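Aminotransferase (Bacillus subtilis, PDB 6L1O) is a pyridoxal-phosphate-dependent aminotransferase of the class I family, encoded in the operon for biosynthesis of the dipeptide antibiotic bacilysin. Local coordinates at residues Pro73-Ala78 against Gly275-Ala280; Leu107-Gln112 against Gln259-Phe264; Pro117-Leu122 against Lys167-Phe172. One frame throughout, in Å; residues are numbered along the deposited sequence.

Contact 1 (Pro73-Ala78 against Gly275-Ala280); sequences PFLKEA and GLQQAA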
loop_
_atom_site.group_PDB
_atom_site.type_symbol
_atom_site.label_atom_id
_atom_site.label_comp_id
_atom_site.label_asym_id
_atom_site.label_seq_id
_atom_site.Cartn_x
_atom_site.Cartn_y
_atom_site.Cartn_z
ATOM N N PRO B 73 -3.937 -18.250 1.642
ATOM C CA PRO B 73 -3.077 -19.285 2.240
ATOM C C PRO B 73 -2.118 -19.960 1.240
ATOM O O PRO B 73 -1.031 -20.319 1.650
ATOM C CB PRO B 73 -4.098 -20.317 2.798
ATOM C CG PRO B 73 -5.301 -19.501 3.102
ATOM C CD PRO B 73 -5.373 -18.470 1.978
ATOM N N PHE B 74 -2.495 -20.075 -0.030
ATOM C CA PHE B 74 -1.643 -20.766 -1.006
ATOM C C PHE B 74 -0.302 -20.008 -1.192
ATOM O O PHE B 74 0.691 -20.599 -1.440
ATOM C CB PHE B 74 -2.325 -21.008 -2.374
ATOM C CG PHE B 74 -2.620 -19.740 -3.183
ATOM C CD1 PHE B 74 -1.603 -19.085 -3.903
ATOM C CD2 PHE B 74 -3.921 -19.238 -3.290
ATOM C CE1 PHE B 74 -1.856 -17.958 -4.610
ATOM C CE2 PHE B 74 -4.200 -18.090 -4.008
ATOM C CZ PHE B 74 -3.164 -17.453 -4.682
ATOM N N LEU B 75 -0.325 -18.699 -1.051
ATOM C CA LEU B 75 0.924 -17.916 -1.170
ATOM C C LEU B 75 1.790 -18.045 0.073
ATOM O O LEU B 75 3.004 -18.195 -0.005
ATOM C CB LEU B 75 0.602 -16.435 -1.484
ATOM C CG LEU B 75 1.797 -15.500 -1.518
ATOM C CD1 LEU B 75 2.879 -16.082 -2.419
ATOM C CD2 LEU B 75 1.392 -14.089 -1.981
ATOM N N LYS B 76 1.164 -18.026 1.243
ATOM C CA LYS B 76 1.908 -18.190 2.488
ATOM C C LYS B 76 2.560 -19.586 2.568
ATOM O O LYS B 76 3.658 -19.743 3.060
ATOM C CB LYS B 76 0.971 -17.912 3.648
ATOM C CG LYS B 76 0.485 -16.462 3.693
ATOM C CD LYS B 76 -0.501 -16.342 4.854
ATOM C CE LYS B 76 -0.798 -14.920 5.150
ATOM N NZ LYS B 76 -1.842 -14.879 6.189
ATOM N N GLU B 77 1.876 -20.592 2.058
ATOM C CA GLU B 77 2.433 -21.922 1.903
ATOM C C GLU B 77 3.612 -21.931 0.908
ATOM O O GLU B 77 4.622 -22.571 1.154
ATOM C CB GLU B 77 1.348 -22.928 1.487
ATOM C CG GLU B 77 0.320 -23.195 2.572
ATOM C CD GLU B 77 -1.123 -23.457 2.087
ATOM O OE1 GLU B 77 -1.346 -23.935 0.940
ATOM O OE2 GLU B 77 -2.088 -23.188 2.857
ATOM N N ALA B 78 3.501 -21.204 -0.195
ATOM C CA ALA B 78 4.621 -21.111 -1.175
ATOM C C ALA B 78 5.831 -20.444 -0.539
ATOM O O ALA B 78 6.960 -20.864 -0.732
ATOM C CB ALA B 78 4.197 -20.370 -2.429
ATOM N N GLY B 275 -4.452 -12.393 -8.617
ATOM C CA GLY B 275 -3.687 -12.656 -9.832
ATOM C C GLY B 275 -2.213 -12.436 -9.556
ATOM O O GLY B 275 -1.378 -13.225 -9.965
ATOM N N LEU B 276 -1.910 -11.359 -8.835
ATOM C CA LEU B 276 -0.553 -11.092 -8.373
ATOM C C LEU B 276 -0.037 -12.150 -7.401
ATOM O O LEU B 276 1.095 -12.551 -7.459
ATOM C CB LEU B 276 -0.483 -9.702 -7.751
ATOM C CG LEU B 276 -0.604 -8.501 -8.700
ATOM C CD1 LEU B 276 -0.618 -7.244 -7.851
ATOM C CD2 LEU B 276 0.551 -8.471 -9.684
ATOM N N GLN B 277 -0.883 -12.590 -6.478
ATOM C CA GLN B 277 -0.483 -13.613 -5.526
ATOM C C GLN B 277 -0.124 -14.917 -6.205
ATOM O O GLN B 277 0.807 -15.589 -5.801
ATOM C CB GLN B 277 -1.572 -13.832 -4.453
ATOM C CG GLN B 277 -1.881 -12.546 -3.658
ATOM C CD GLN B 277 -2.704 -12.801 -2.416
ATOM O OE1 GLN B 277 -2.344 -13.643 -1.569
ATOM N NE2 GLN B 277 -3.828 -12.086 -2.308
ATOM N N GLN B 278 -0.898 -15.300 -7.215
ATOM C CA GLN B 278 -0.633 -16.495 -7.953
ATOM C C GLN B 278 0.680 -16.361 -8.739
ATOM O O GLN B 278 1.440 -17.283 -8.812
ATOM C CB GLN B 278 -1.801 -16.784 -8.914
ATOM C CG GLN B 278 -1.637 -18.032 -9.719
ATOM C CD GLN B 278 -2.977 -18.646 -10.187
ATOM O OE1 GLN B 278 -3.972 -18.590 -9.479
ATOM N NE2 GLN B 278 -2.984 -19.230 -11.387
ATOM N N ALA B 279 0.961 -15.185 -9.282
ATOM C CA ALA B 279 2.264 -14.979 -9.941
ATOM C C ALA B 279 3.396 -15.097 -8.947
ATOM O O ALA B 279 4.464 -15.667 -9.246
ATOM C CB ALA B 279 2.280 -13.622 -10.636
ATOM N N ALA B 280 3.201 -14.557 -7.749
ATOM C CA ALA B 280 4.220 -14.621 -6.713
ATOM C C ALA B 280 4.493 -16.065 -6.314
ATOM O O ALA B 280 5.650 -16.497 -6.120
ATOM C CB ALA B 280 3.819 -13.810 -5.503
#

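Contact 2 (Leu107-Gln112 against Gln259-Phe264); sequences LYVLTQ and QAVNEF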
loop_
_atom_site.group_PDB
_atom_site.type_symbol
_atom_site.label_atom_id
_atom_site.label_comp_id
_atom_site.label_asym_id
_atom_site.label_seq_id
_atom_site.Cartn_x
_atom_site.Cartn_y
_atom_site.Cartn_z
ATOM N N LEU B 107 8.737 -1.811 4.989
ATOM C CA LEU B 107 9.550 -1.021 5.915
ATOM C C LEU B 107 8.728 0.021 6.642
ATOM O O LEU B 107 8.972 0.307 7.836
ATOM C CB LEU B 107 10.718 -0.322 5.205
ATOM C CG LEU B 107 11.797 -1.191 4.568
ATOM C CD1 LEU B 107 12.588 -0.281 3.622
ATOM C CD2 LEU B 107 12.673 -1.769 5.629
ATOM N N TYR B 108 7.757 0.611 5.978
ATOM C CA TYR B 108 6.893 1.600 6.630
ATOM C C TYR B 108 6.019 0.916 7.698
ATOM O O TYR B 108 5.940 1.381 8.832
ATOM C CB TYR B 108 6.022 2.336 5.621
ATOM C CG TYR B 108 4.947 3.154 6.259
ATOM C CD1 TYR B 108 5.251 4.401 6.813
ATOM C CD2 TYR B 108 3.614 2.720 6.295
ATOM C CE1 TYR B 108 4.295 5.172 7.420
ATOM C CE2 TYR B 108 2.616 3.515 6.917
ATOM C CZ TYR B 108 2.985 4.745 7.461
ATOM O OH TYR B 108 2.081 5.539 8.065
ATOM N N VAL B 109 5.376 -0.170 7.311
ATOM C CA VAL B 109 4.462 -0.917 8.241
ATOM C C VAL B 109 5.250 -1.426 9.448
ATOM O O VAL B 109 4.806 -1.303 10.582
ATOM C CB VAL B 109 3.743 -2.044 7.505
ATOM C CG1 VAL B 109 2.942 -2.946 8.462
ATOM C CG2 VAL B 109 2.862 -1.483 6.405
ATOM N N LEU B 110 6.446 -1.962 9.203
ATOM C CA LEU B 110 7.225 -2.559 10.247
ATOM C C LEU B 110 7.652 -1.519 11.249
ATOM O O LEU B 110 7.504 -1.746 12.449
ATOM C CB LEU B 110 8.421 -3.336 9.705
ATOM C CG LEU B 110 8.124 -4.704 9.072
ATOM C CD1 LEU B 110 9.311 -5.195 8.234
ATOM C CD2 LEU B 110 7.779 -5.713 10.115
ATOM N N THR B 111 8.084 -0.359 10.788
ATOM C CA THR B 111 8.428 0.736 11.711
ATOM C C THR B 111 7.269 1.329 12.465
ATOM O O THR B 111 7.407 1.697 13.635
ATOM C CB THR B 111 9.238 1.835 11.011
ATOM O OG1 THR B 111 8.491 2.378 9.907
ATOM C CG2 THR B 111 10.542 1.272 10.505
ATOM N N GLN B 112 6.110 1.449 11.825
ATOM C CA GLN B 112 4.918 1.880 12.522
ATOM C C GLN B 112 4.495 0.894 13.606
ATOM O O GLN B 112 3.984 1.303 14.679
ATOM C CB GLN B 112 3.748 2.138 11.547
ATOM C CG GLN B 112 3.969 3.346 10.636
ATOM C CD GLN B 112 3.717 4.655 11.391
ATOM O OE1 GLN B 112 2.749 4.752 12.159
ATOM N NE2 GLN B 112 4.535 5.646 11.156
ATOM N N GLN B 259 1.930 -10.679 13.974
ATOM C CA GLN B 259 0.594 -10.332 14.475
ATOM C C GLN B 259 0.361 -8.832 14.492
ATOM O O GLN B 259 -0.699 -8.378 14.120
ATOM C CB GLN B 259 0.409 -10.906 15.879
ATOM C CG GLN B 259 -0.989 -10.720 16.440
ATOM C CD GLN B 259 -1.021 -10.929 17.961
ATOM O OE1 GLN B 259 -0.122 -11.537 18.552
ATOM N NE2 GLN B 259 -2.060 -10.401 18.607
ATOM N N ALA B 260 1.357 -8.060 14.918
ATOM C CA ALA B 260 1.242 -6.602 14.929
ATOM C C ALA B 260 1.085 -6.064 13.506
ATOM O O ALA B 260 0.238 -5.215 13.242
ATOM C CB ALA B 260 2.441 -5.989 15.589
ATOM N N VAL B 261 1.877 -6.616 12.578
ATOM C CA VAL B 261 1.741 -6.280 11.156
ATOM C C VAL B 261 0.348 -6.519 10.665
ATOM O O VAL B 261 -0.254 -5.656 10.028
ATOM C CB VAL B 261 2.731 -7.098 10.293
ATOM C CG1 VAL B 261 2.435 -6.861 8.815
ATOM C CG2 VAL B 261 4.160 -6.697 10.628
ATOM N N ASN B 262 -0.183 -7.697 10.966
ATOM C CA ASN B 262 -1.484 -8.088 10.536
ATOM C C ASN B 262 -2.571 -7.207 11.111
ATOM O O ASN B 262 -3.491 -6.827 10.430
ATOM C CB ASN B 262 -1.757 -9.536 10.928
ATOM C CG ASN B 262 -1.120 -10.556 9.996
ATOM O OD1 ASN B 262 -0.794 -10.286 8.837
ATOM N ND2 ASN B 262 -1.032 -11.769 10.488
ATOM N N GLU B 263 -2.423 -6.818 12.377
ATOM C CA GLU B 263 -3.365 -5.891 12.965
ATOM C C GLU B 263 -3.407 -4.534 12.262
ATOM O O GLU B 263 -4.471 -4.044 11.911
ATOM C CB GLU B 263 -3.091 -5.785 14.468
ATOM C CG GLU B 263 -3.563 -7.095 15.188
ATOM C CD GLU B 263 -3.056 -7.263 16.625
ATOM O OE1 GLU B 263 -2.560 -6.307 17.224
ATOM O OE2 GLU B 263 -3.133 -8.374 17.175
ATOM N N PHE B 264 -2.246 -3.944 12.038
ATOM C CA PHE B 264 -2.113 -2.708 11.296
ATOM C C PHE B 264 -2.722 -2.807 9.933
ATOM O O PHE B 264 -3.562 -2.040 9.515
ATOM C CB PHE B 264 -0.617 -2.336 11.151
ATOM C CG PHE B 264 -0.393 -0.979 10.547
ATOM C CD1 PHE B 264 -0.112 0.132 11.326
ATOM C CD2 PHE B 264 -0.383 -0.829 9.166
ATOM C CE1 PHE B 264 0.080 1.400 10.733
ATOM C CE2 PHE B 264 -0.180 0.404 8.595
ATOM C CZ PHE B 264 0.052 1.510 9.363
#

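Contact 3 (Pro117-Leu122 against Lys167-Phe172); sequences PGDIAL and KAKLMF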
loop_
_atom_site.group_PDB
_atom_site.type_symbol
_atom_site.label_atom_id
_atom_site.label_comp_id
_atom_site.label_asym_id
_atom_site.label_seq_id
_atom_site.Cartn_x
_atom_site.Cartn_y
_atom_site.Cartn_z
ATOM N N PRO B 117 7.033 7.122 19.058
ATOM C CA PRO B 117 7.655 8.420 18.963
ATOM C C PRO B 117 8.659 8.464 20.088
ATOM O O PRO B 117 8.432 7.948 21.144
ATOM C CB PRO B 117 6.482 9.364 19.192
ATOM C CG PRO B 117 5.380 8.639 18.574
ATOM C CD PRO B 117 5.587 7.251 19.065
ATOM N N GLY B 118 9.806 9.015 19.809
ATOM C CA GLY B 118 10.853 9.072 20.801
ATOM C C GLY B 118 11.769 7.885 20.975
ATOM O O GLY B 118 12.772 8.033 21.566
ATOM N N ASP B 119 11.429 6.724 20.460
ATOM C CA ASP B 119 12.299 5.574 20.520
ATOM C C ASP B 119 13.517 5.822 19.578
ATOM O O ASP B 119 13.474 6.639 18.726
ATOM C CB ASP B 119 11.564 4.319 20.029
ATOM C CG ASP B 119 10.585 3.733 21.033
ATOM O OD1 ASP B 119 10.591 4.123 22.187
ATOM O OD2 ASP B 119 9.815 2.834 20.667
ATOM N N ILE B 120 14.577 5.080 19.758
ATOM C CA ILE B 120 15.744 5.127 18.906
ATOM C C ILE B 120 15.685 3.949 17.951
ATOM O O ILE B 120 15.338 2.841 18.359
ATOM C CB ILE B 120 17.058 5.106 19.724
ATOM C CG1 ILE B 120 17.353 6.530 20.206
ATOM C CG2 ILE B 120 18.228 4.571 18.904
ATOM C CD1 ILE B 120 18.451 6.664 21.243
ATOM N N ALA B 121 16.047 4.197 16.686
ATOM C CA ALA B 121 16.277 3.128 15.708
ATOM C C ALA B 121 17.779 3.125 15.339
ATOM O O ALA B 121 18.345 4.168 15.031
ATOM C CB ALA B 121 15.420 3.334 14.478
ATOM N N LEU B 122 18.392 1.971 15.445
ATOM C CA LEU B 122 19.760 1.772 15.037
ATOM C C LEU B 122 19.825 1.495 13.520
ATOM O O LEU B 122 19.247 0.487 13.068
ATOM C CB LEU B 122 20.356 0.595 15.779
ATOM C CG LEU B 122 20.470 0.737 17.313
ATOM C CD1 LEU B 122 20.660 -0.614 17.963
ATOM C CD2 LEU B 122 21.611 1.663 17.612
ATOM N N LYS B 167 16.538 3.063 25.073
ATOM C CA LYS B 167 15.655 3.704 24.101
ATOM C C LYS B 167 15.656 3.014 22.735
ATOM O O LYS B 167 14.695 3.154 21.997
ATOM C CB LYS B 167 15.968 5.176 23.942
ATOM C CG LYS B 167 15.585 5.994 25.175
ATOM C CD LYS B 167 14.235 5.514 25.752
ATOM C CE LYS B 167 13.688 6.416 26.837
ATOM N NZ LYS B 167 13.373 5.574 28.048
ATOM N N ALA B 168 16.715 2.260 22.455
ATOM C CA ALA B 168 16.833 1.534 21.164
ATOM C C ALA B 168 15.840 0.396 21.060
ATOM O O ALA B 168 15.916 -0.570 21.755
ATOM C CB ALA B 168 18.239 1.038 20.949
ATOM N N LYS B 169 14.865 0.539 20.166
ATOM C CA LYS B 169 13.814 -0.484 20.017
ATOM C C LYS B 169 13.805 -1.236 18.702
ATOM O O LYS B 169 13.167 -2.275 18.593
ATOM C CB LYS B 169 12.477 0.133 20.272
ATOM C CG LYS B 169 12.309 0.695 21.673
ATOM C CD LYS B 169 12.567 -0.314 22.809
ATOM C CE LYS B 169 11.536 -1.463 22.820
ATOM N NZ LYS B 169 12.134 -2.777 23.273
ATOM N N LEU B 170 14.583 -0.765 17.739
ATOM C CA LEU B 170 14.627 -1.387 16.428
ATOM C C LEU B 170 15.978 -1.173 15.793
ATOM O O LEU B 170 16.558 -0.103 15.896
ATOM C CB LEU B 170 13.555 -0.813 15.549
ATOM C CG LEU B 170 13.408 -1.512 14.171
ATOM C CD1 LEU B 170 12.008 -2.016 13.922
ATOM C CD2 LEU B 170 13.827 -0.578 13.095
ATOM N N MET B 171 16.466 -2.215 15.137
ATOM C CA MET B 171 17.641 -2.145 14.349
ATOM C C MET B 171 17.391 -2.671 12.911
ATOM O O MET B 171 16.788 -3.688 12.749
ATOM C CB MET B 171 18.717 -3.019 15.004
ATOM C CG MET B 171 20.009 -3.114 14.147
ATOM S SD MET B 171 21.332 -4.046 14.921
ATOM C CE MET B 171 20.776 -5.673 14.970
ATOM N N PHE B 172 17.962 -1.994 11.933
ATOM C CA PHE B 172 18.046 -2.487 10.536
ATOM C C PHE B 172 19.393 -3.064 10.187
ATOM O O PHE B 172 20.440 -2.470 10.488
ATOM C CB PHE B 172 17.756 -1.332 9.554
ATOM C CG PHE B 172 16.317 -0.914 9.522
ATOM C CD1 PHE B 172 15.337 -1.806 9.118
ATOM C CD2 PHE B 172 15.962 0.378 9.834
ATOM C CE1 PHE B 172 13.985 -1.425 9.093
ATOM C CE2 PHE B 172 14.634 0.783 9.774
ATOM C CZ PHE B 172 13.658 -0.108 9.391
#

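Contact 1 (Pro73-Ala78 against Gly275-Ala280)
The ring of Phe74 turns its edge, not a face, to the helix carrying Gln277 and Gln278. Phe74 CE1 comes 3.8 Å from the backbone O of Gln277, near the ring plane, and the amide N of Gln278 lies in that plane at the same edge. On the neighbouring corner, Phe74 CZ rests 4.0 Å from CB of Gln277. The ring and the Gln277 amide are turned only 28° from each other, although the two side chains cross at about a right angle; a second ring, that of Tyr72, meets Phe74 at a shallow tilt. Phe74 holds CG between its backbone N and carbonyl carbon (chi1 67°), and from there the ring end reaches over to the facing backbone.

These residues lie on helices 73-87 and 274-285, which run side by side in nearly the same direction within the fold-type I architecture of class I aminotransferases, their segment axes 22° apart and 9.2 Å from each other at closest approach. Between them Leu75 fills the middle. Leu75 CD1 touches CB of Ala280 at 3.9 Å, while Leu75 CD2 packs on the aliphatic part of Gln277, 3.9 Å from CB, and lies 3.8 Å from OE1 of the same residue. Ala280, one turn further on, offers its CB methyl to the CD1 branch.

The buried amide of Gln277 is satisfied at both ends: OE1 accepts a hydrogen bond from the backbone N of Tyr72, just before helix 73-87, and NE2 donates to the O of Met272, just before its own helix. Beyond the helix pair, Leu99 of strand 97-100 packs against both Leu75 and Gln277.

Contact 2 (Leu107-Gln112 against Gln259-Phe264)
Two helices of the PLP-binding fold cross here: helix 103-114, whose first residues, Gly103 and Lys104, belong to the cofactor pocket, and helix 255-266. Their segment axes stand 107° apart, and the nearest CA atoms, of Val109 and Val261, are separated by 6.7 Å. Around this crossing the two valines meet through their CG1 methyls at 4.0 Å, the side chains lying at about a right angle. Leu110 CD2 also reaches Val261 CG2, obliquely, at 3.8 Å, although the leucine starts out from the far side of its helix.

Phe264 covers the other flank. With CG anti to the backbone N (chi1 -173°), its ring extends to helix 103-114 and is met obliquely by three residues. Phe264 CD2 lies 4.0 Å from Val109 CG1. Phe264 CE1 is 3.8 Å from Gln112 CB, and Phe264 CZ is 4.1 Å from Tyr108 CE2. Tyr108 and Phe264 cross nearly perpendicularly. Within its own helix, Gln112 CG, anti to its carbonyl carbon (chi1 -68°), lies 3.6 Å above one face of the Tyr108 ring, offset toward the rim.

The polar ends find their partners beyond this crossing. Tyr108 OH is hydrogen-bonded to the OH of Tyr108 of the second subunit, and Gln112 NE2 makes a weak hydrogen bond to Met137 O of its own chain; Phe264 packs on Met137 of the second subunit. Between the two segments, then, the adhesion is wholly apolar, through methyls and ring carbons, whereas polar links to the second subunit run through the Tyr108 hydroxyl and Gln112 O, the latter bonded to Ser6 OG of that subunit.

Contact 3 (Pro117-Leu122 against Lys167-Phe172)
Ile120 and Leu122 each use both backbone polar groups on segment 167-172. Ile120 N donates to Lys167 O at 3.0 Å, very straight at hydrogen (176°) but from above the carbonyl plane, and Ile120 O accepts from Lys169 N. Further along, Leu122 N donates to Leu170 O at 2.8 Å, while Leu122 O accepts from Phe172 N. Between these two sets the parallel register slips by one residue, a beta bulge: Ile120 pairs with Ala168, but Ala121 with Leu170. Ala121 CA lies 3.2 Å from Leu170 O in a CA-H...O contact.

Beside the strand start, Asp119 sets its carboxylate obliquely against the aliphatic part of Lys169, Asp119 OD2 to Lys169 CG 3.4 Å; OD2 accepts from Asn116 N, and Lys169 NZ donates to Asn200 O. On one face Ala168 CB touches Ile120 CG2 at 4.1 Å, and the CB atoms of Leu122 and Met171 meet at 4.0 Å.

Both strands lie inside the mixed sheet: 141-146 continues it beyond Ala121, 202-206 beyond Lys169, and helix 103-114 covers Leu170 and Phe172.

Helix 103-114 connects contacts 2 and 3, whose centres are 15 Å apart: it supplies one side of the helix crossing and, through Thr111 CG2, packs on Phe172 CZ of the sheet at 3.6 Å. Contact 1 does not touch contact 2, though their nearest atoms are about 5 Å apart, and its centre lies 33 Å from that of contact 3; its helix 274-285 follows helix 255-266 in the chain. None of the three reaches the PLP, which lies about 9 Å from the side chain of Phe172, about 10 Å from that of Tyr108 and about 12 Å from that of Ala280. The Ala280 side chain is about 4 Å from that of Phe237, which probably binds PLP.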